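Local coordinates for protein endoribonuclease (Porcine reproductive and respiratory syndrome virus, PDB 5DA1) that probably cleaves viral RNA at uridines as the nsp11 endoribonuclease part of the replicase polyprotein, and acts as a dimerization-dependent beta interferon antagonist, at residues A[15-18]-A[24-27]; A[187-192]-A[197-202]. One frame throughout, in Å; residues are numbered along the deposited sequence.

Overall arrangement
Interaction 1 (15-18 with 24-27) lies in the N-terminal domain of nsp11, interaction 2 (187-192 with 197-202) in the C-terminal region of the EndoU family. They follow one another along the chain and sit on opposite sides of its centre. Their centres are about 34 Å apart and their nearest atoms about 12 Å apart, so neither touches the other. In interaction 1 main-chain hydrogen bonds join two short parallel strands, whereas in interaction 2 aromatic and aliphatic side chains hold a loop against the strand 197-203. Both lie away from the predicted catalytic residues H129, H144 and K173, and no other chain of the assembly touches either.

Interaction 1: residues A[15-18]-A[24-27]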
loop_
_atom_site.group_PDB
_atom_site.type_symbol
_atom_site.label_atom_id
_atom_site.label_comp_id
_atom_site.label_asym_id
_atom_site.label_seq_id
_atom_site.Cartn_x
_atom_site.Cartn_y
_atom_site.Cartn_z
ATOM N N PHE A 15 -2.971 7.602 -24.553
ATOM C CA PHE A 15 -2.726 6.344 -25.226
ATOM C C PHE A 15 -2.892 5.105 -24.390
ATOM O O PHE A 15 -2.186 4.937 -23.400
ATOM C CB PHE A 15 -1.360 6.383 -25.869
ATOM C CG PHE A 15 -1.258 7.406 -26.968
ATOM C CD1 PHE A 15 -1.199 8.771 -26.671
ATOM C CD2 PHE A 15 -1.243 7.008 -28.305
ATOM C CE1 PHE A 15 -1.115 9.718 -27.682
ATOM C CE2 PHE A 15 -1.162 7.953 -29.329
ATOM C CZ PHE A 15 -1.098 9.318 -29.002
ATOM N N TYR A 16 -3.826 4.233 -24.797
ATOM C CA TYR A 16 -4.061 2.979 -24.083
ATOM C C TYR A 16 -3.918 1.731 -24.914
ATOM O O TYR A 16 -3.663 0.647 -24.381
ATOM C CB TYR A 16 -5.416 2.965 -23.394
ATOM C CG TYR A 16 -5.644 4.129 -22.470
ATOM C CD1 TYR A 16 -6.084 5.353 -22.976
ATOM C CD2 TYR A 16 -5.426 4.019 -21.073
ATOM C CE1 TYR A 16 -6.312 6.455 -22.126
ATOM C CE2 TYR A 16 -5.658 5.121 -20.199
ATOM C CZ TYR A 16 -6.108 6.336 -20.742
ATOM O OH TYR A 16 -6.355 7.456 -19.963
ATOM N N PHE A 17 -4.084 1.857 -26.222
ATOM C CA PHE A 17 -3.925 0.680 -27.086
ATOM C C PHE A 17 -2.549 0.585 -27.713
ATOM O O PHE A 17 -1.905 1.603 -27.953
ATOM C CB PHE A 17 -4.947 0.712 -28.198
ATOM C CG PHE A 17 -6.335 0.451 -27.741
ATOM C CD1 PHE A 17 -6.728 -0.829 -27.369
ATOM C CD2 PHE A 17 -7.267 1.481 -27.707
ATOM C CE1 PHE A 17 -8.038 -1.082 -26.957
ATOM C CE2 PHE A 17 -8.577 1.244 -27.318
ATOM C CZ PHE A 17 -8.959 -0.046 -26.935
ATOM N N SER A 18 -2.111 -0.638 -27.983
ATOM C CA SER A 18 -0.875 -0.883 -28.684
ATOM C C SER A 18 -1.042 -2.212 -29.333
ATOM O O SER A 18 -1.549 -3.134 -28.698
ATOM C CB SER A 18 0.316 -0.985 -27.712
ATOM O OG SER A 18 1.468 -1.583 -28.332
ATOM N N PHE A 24 0.643 -2.621 -22.558
ATOM C CA PHE A 24 -0.590 -1.947 -22.886
ATOM C C PHE A 24 -1.692 -2.923 -23.272
ATOM O O PHE A 24 -1.499 -4.146 -23.315
ATOM C CB PHE A 24 -0.354 -0.874 -23.958
ATOM C CG PHE A 24 0.542 0.250 -23.500
ATOM C CD1 PHE A 24 0.035 1.286 -22.724
ATOM C CD2 PHE A 24 1.899 0.272 -23.850
ATOM C CE1 PHE A 24 0.854 2.323 -22.278
ATOM C CE2 PHE A 24 2.753 1.319 -23.426
ATOM C CZ PHE A 24 2.229 2.345 -22.626
ATOM N N ALA A 25 -2.862 -2.365 -23.525
ATOM C CA ALA A 25 -3.999 -3.135 -24.033
ATOM C C ALA A 25 -3.831 -3.557 -25.501
ATOM O O ALA A 25 -3.720 -2.703 -26.388
ATOM C CB ALA A 25 -5.268 -2.327 -23.864
ATOM N N LYS A 26 -3.828 -4.869 -25.734
ATOM C CA LYS A 26 -3.767 -5.458 -27.074
ATOM C C LYS A 26 -4.868 -4.888 -27.954
ATOM O O LYS A 26 -6.024 -4.810 -27.551
ATOM C CB LYS A 26 -3.904 -6.983 -26.989
ATOM C CG LYS A 26 -3.609 -7.766 -28.257
ATOM C CD LYS A 26 -2.250 -7.393 -28.825
ATOM C CE LYS A 26 -1.412 -8.624 -29.187
ATOM N NZ LYS A 26 -1.520 -9.002 -30.622
ATOM N N LEU A 27 -4.487 -4.445 -29.144
ATOM C CA LEU A 27 -5.430 -4.011 -30.159
ATOM C C LEU A 27 -5.034 -4.721 -31.439
ATOM O O LEU A 27 -3.833 -4.746 -31.799
ATOM C CB LEU A 27 -5.358 -2.501 -30.362
ATOM C CG LEU A 27 -6.283 -1.928 -31.444
ATOM C CD1 LEU A 27 -7.672 -1.717 -30.897
ATOM C CD2 LEU A 27 -5.752 -0.623 -31.986
#
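F17 and A25 form a parallel beta bridge: the backbone of A25 bonds to the residues flanking F17. A25 N donates to Y16 O at 3.2 Å, the donor lying nearly along the C=O axis. In return A25 O takes the N-H of S18 at 3.1 Å, from a direction tilted out of its carbonyl plane. A third bond, L27 N to S18 O at 3.2 Å, is more bent (139° at the hydrogen), and its donor stands above the carbonyl plane. Five residues suffice to bring the chain back alongside itself as this weakly bonded pair of strands.

The denser packing lies around F17 and L27, whose side chains cross at about a right angle. L27 CD1 makes a CH-pi contact over one face of the F17 ring, 4.0 Å from its centroid, while L27 CB meets the ring atom CD1 at 3.7 Å. With L27 CG anti to the backbone N (chi1 178°), the branch reaches across that face. W35 and V37 extend this apolar cluster. Elsewhere S18 CB lies 3.8 Å from F24 CB; both residues are buried, and F24 packs on A10 and V38. S18 OG bonds to L21 N and to D20 OD1, inside the connecting turn.

The solvent side is looser: K26 is exposed and its side chain points away from 15-18. A25, also exposed, lies on the same face as F17, and its methyl lies 4.1 Å from F17 CD1. Three main-chain bonds thus tie the two strands, while the F17 backbone, bonded to V38, and the side chains of F17, F24 and L27 join them to strand 37-39.

Interaction 2: residues A[187-192]-A[197-202]; sequences EAYLHP and RCWKVM
Y189, which lays its edge against W199, sits in a type I beta turn closed by the hydrogen bond from L190 N to E187 O, 3.0 Å long. The tyrosine reaches out of this turn to the strand 197-202 and makes the close contacts of its segment. Its CD1 corner comes down on the face of the W199 indole and lies 3.4 Å from CG. The two rings make a T-shaped (edge-to-face) pair: Y189 and the five-membered ring have planes at 72° and centroids 4.8 Å apart. Y189 CB adds a CH-pi contact over the same five-membered ring, 4.1 Å from its centroid.

W199 belongs to strand 197-203, an outermost strand within this chain of the three-stranded antiparallel sheet that 206-213 and 217-221 complete, in the EndoU part of nsp11. The loop between strands 171-178 and 197-203 therefore folds back onto the strand that it leads into. The indole is covered on both faces, since R197 CG lies over the face opposite Y189. R197 also sets its guanidinium flat over W199 CZ3.

Farther along the strand, V201 meets the far end of the tyrosine from the opposite direction. Its CG2 is 4.0 Å from CZ, and its CG1 lies 3.8 Å from OH. This methyl stands anti to the backbone N (chi1 -168°), turned to the hydroxyl end of the ring. Y189 also packs on L210 and W199 on V212, both of strand 206-213, and V201 on V102.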
loop_
_atom_site.group_PDB
_atom_site.type_symbol
_atom_site.label_atom_id
_atom_site.label_comp_id
_atom_site.label_asym_id
_atom_site.label_seq_id
_atom_site.Cartn_x
_atom_site.Cartn_y
_atom_site.Cartn_z
ATOM N N GLU A 187 14.860 20.455 -7.365
ATOM C CA GLU A 187 15.617 21.485 -6.653
ATOM C C GLU A 187 15.171 22.878 -7.018
ATOM O O GLU A 187 14.967 23.715 -6.150
ATOM C CB GLU A 187 17.099 21.352 -6.913
ATOM C CG GLU A 187 17.915 21.355 -5.635
ATOM C CD GLU A 187 18.982 20.259 -5.665
ATOM O OE1 GLU A 187 19.687 20.111 -6.707
ATOM O OE2 GLU A 187 19.095 19.536 -4.646
ATOM N N ALA A 188 14.996 23.107 -8.309
ATOM C CA ALA A 188 14.418 24.350 -8.811
ATOM C C ALA A 188 13.273 24.893 -7.951
ATOM O O ALA A 188 13.067 26.104 -7.906
ATOM C CB ALA A 188 13.943 24.164 -10.279
ATOM N N TYR A 189 12.538 24.008 -7.272
ATOM C CA TYR A 189 11.293 24.384 -6.596
ATOM C C TYR A 189 11.376 24.483 -5.070
ATOM O O TYR A 189 10.407 24.854 -4.401
ATOM C CB TYR A 189 10.228 23.361 -6.918
ATOM C CG TYR A 189 9.959 23.132 -8.374
ATOM C CD1 TYR A 189 9.077 23.969 -9.081
ATOM C CD2 TYR A 189 10.539 22.055 -9.051
ATOM C CE1 TYR A 189 8.781 23.749 -10.428
ATOM C CE2 TYR A 189 10.250 21.828 -10.414
ATOM C CZ TYR A 189 9.366 22.679 -11.091
ATOM O OH TYR A 189 9.075 22.475 -12.427
ATOM N N LEU A 190 12.520 24.137 -4.510
ATOM C CA LEU A 190 12.577 23.919 -3.078
ATOM C C LEU A 190 13.013 25.153 -2.303
ATOM O O LEU A 190 13.049 25.144 -1.068
ATOM C CB LEU A 190 13.454 22.696 -2.762
ATOM C CG LEU A 190 12.970 21.354 -3.369
ATOM C CD1 LEU A 190 13.738 20.194 -2.821
ATOM C CD2 LEU A 190 11.464 21.113 -3.190
ATOM N N HIS A 191 13.305 26.228 -3.029
ATOM C CA HIS A 191 13.932 27.399 -2.434
ATOM C C HIS A 191 13.308 28.666 -2.970
ATOM O O HIS A 191 13.872 29.318 -3.858
ATOM C CB HIS A 191 15.430 27.359 -2.705
ATOM C CG HIS A 191 16.026 26.011 -2.484
ATOM N ND1 HIS A 191 16.082 25.422 -1.237
ATOM C CD2 HIS A 191 16.544 25.108 -3.352
ATOM C CE1 HIS A 191 16.629 24.221 -1.341
ATOM N NE2 HIS A 191 16.920 24.006 -2.613
ATOM N N PRO A 192 12.112 28.996 -2.458
ATOM C CA PRO A 192 11.436 30.270 -2.744
ATOM C C PRO A 192 11.610 31.274 -1.596
ATOM O O PRO A 192 12.109 30.911 -0.511
ATOM C CB PRO A 192 9.966 29.860 -2.856
ATOM C CG PRO A 192 9.841 28.691 -1.885
ATOM C CD PRO A 192 11.229 28.071 -1.718
ATOM N N ARG A 197 4.414 28.279 -1.584
ATOM C CA ARG A 197 4.191 28.486 -3.013
ATOM C C ARG A 197 3.612 27.224 -3.666
ATOM O O ARG A 197 3.909 26.108 -3.235
ATOM C CB ARG A 197 5.494 28.930 -3.691
ATOM C CG ARG A 197 5.653 28.500 -5.129
ATOM C CD ARG A 197 4.913 29.388 -6.115
ATOM N NE ARG A 197 5.807 30.357 -6.753
ATOM C CZ ARG A 197 5.674 30.791 -8.009
ATOM N NH1 ARG A 197 4.692 30.336 -8.784
ATOM N NH2 ARG A 197 6.530 31.676 -8.500
ATOM N N CYS A 198 2.777 27.419 -4.687
ATOM C CA CYS A 198 2.235 26.312 -5.455
ATOM C C CYS A 198 2.693 26.329 -6.857
ATOM O O CYS A 198 2.317 27.197 -7.637
ATOM C CB CYS A 198 0.738 26.354 -5.496
ATOM S SG CYS A 198 0.151 25.917 -3.944
ATOM N N TRP A 199 3.458 25.317 -7.200
ATOM C CA TRP A 199 3.913 25.184 -8.533
ATOM C C TRP A 199 2.951 24.381 -9.381
ATOM O O TRP A 199 2.207 23.539 -8.892
ATOM C CB TRP A 199 5.251 24.518 -8.486
ATOM C CG TRP A 199 6.245 25.316 -7.698
ATOM C CD1 TRP A 199 6.681 25.077 -6.418
ATOM C CD2 TRP A 199 6.933 26.476 -8.144
ATOM N NE1 TRP A 199 7.615 26.009 -6.052
ATOM C CE2 TRP A 199 7.789 26.884 -7.093
ATOM C CE3 TRP A 199 6.924 27.201 -9.338
ATOM C CZ2 TRP A 199 8.623 27.994 -7.194
ATOM C CZ3 TRP A 199 7.752 28.304 -9.445
ATOM C CH2 TRP A 199 8.596 28.692 -8.372
ATOM N N LYS A 200 2.949 24.674 -10.666
ATOM C CA LYS A 200 2.393 23.763 -11.620
ATOM C C LYS A 200 3.568 23.037 -12.229
ATOM O O LYS A 200 4.555 23.654 -12.605
ATOM C CB LYS A 200 1.564 24.509 -12.648
ATOM C CG LYS A 200 0.285 25.015 -12.018
ATOM C CD LYS A 200 -0.692 25.456 -13.064
ATOM C CE LYS A 200 -2.126 25.147 -12.613
ATOM N NZ LYS A 200 -3.098 25.260 -13.767
ATOM N N VAL A 201 3.482 21.710 -12.251
ATOM C CA VAL A 201 4.563 20.860 -12.732
ATOM C C VAL A 201 3.992 19.778 -13.637
ATOM O O VAL A 201 2.900 19.276 -13.412
ATOM C CB VAL A 201 5.333 20.181 -11.584
ATOM C CG1 VAL A 201 6.591 19.564 -12.098
ATOM C CG2 VAL A 201 5.678 21.169 -10.502
ATOM N N MET A 202 4.741 19.452 -14.680
ATOM C CA MET A 202 4.418 18.352 -15.542
ATOM C C MET A 202 5.254 17.175 -15.086
ATOM O O MET A 202 6.487 17.250 -15.086
ATOM C CB MET A 202 4.729 18.700 -16.994
ATOM C CG MET A 202 3.759 19.692 -17.606
ATOM S SD MET A 202 2.177 18.929 -18.077
ATOM C CE MET A 202 2.738 17.667 -19.186
#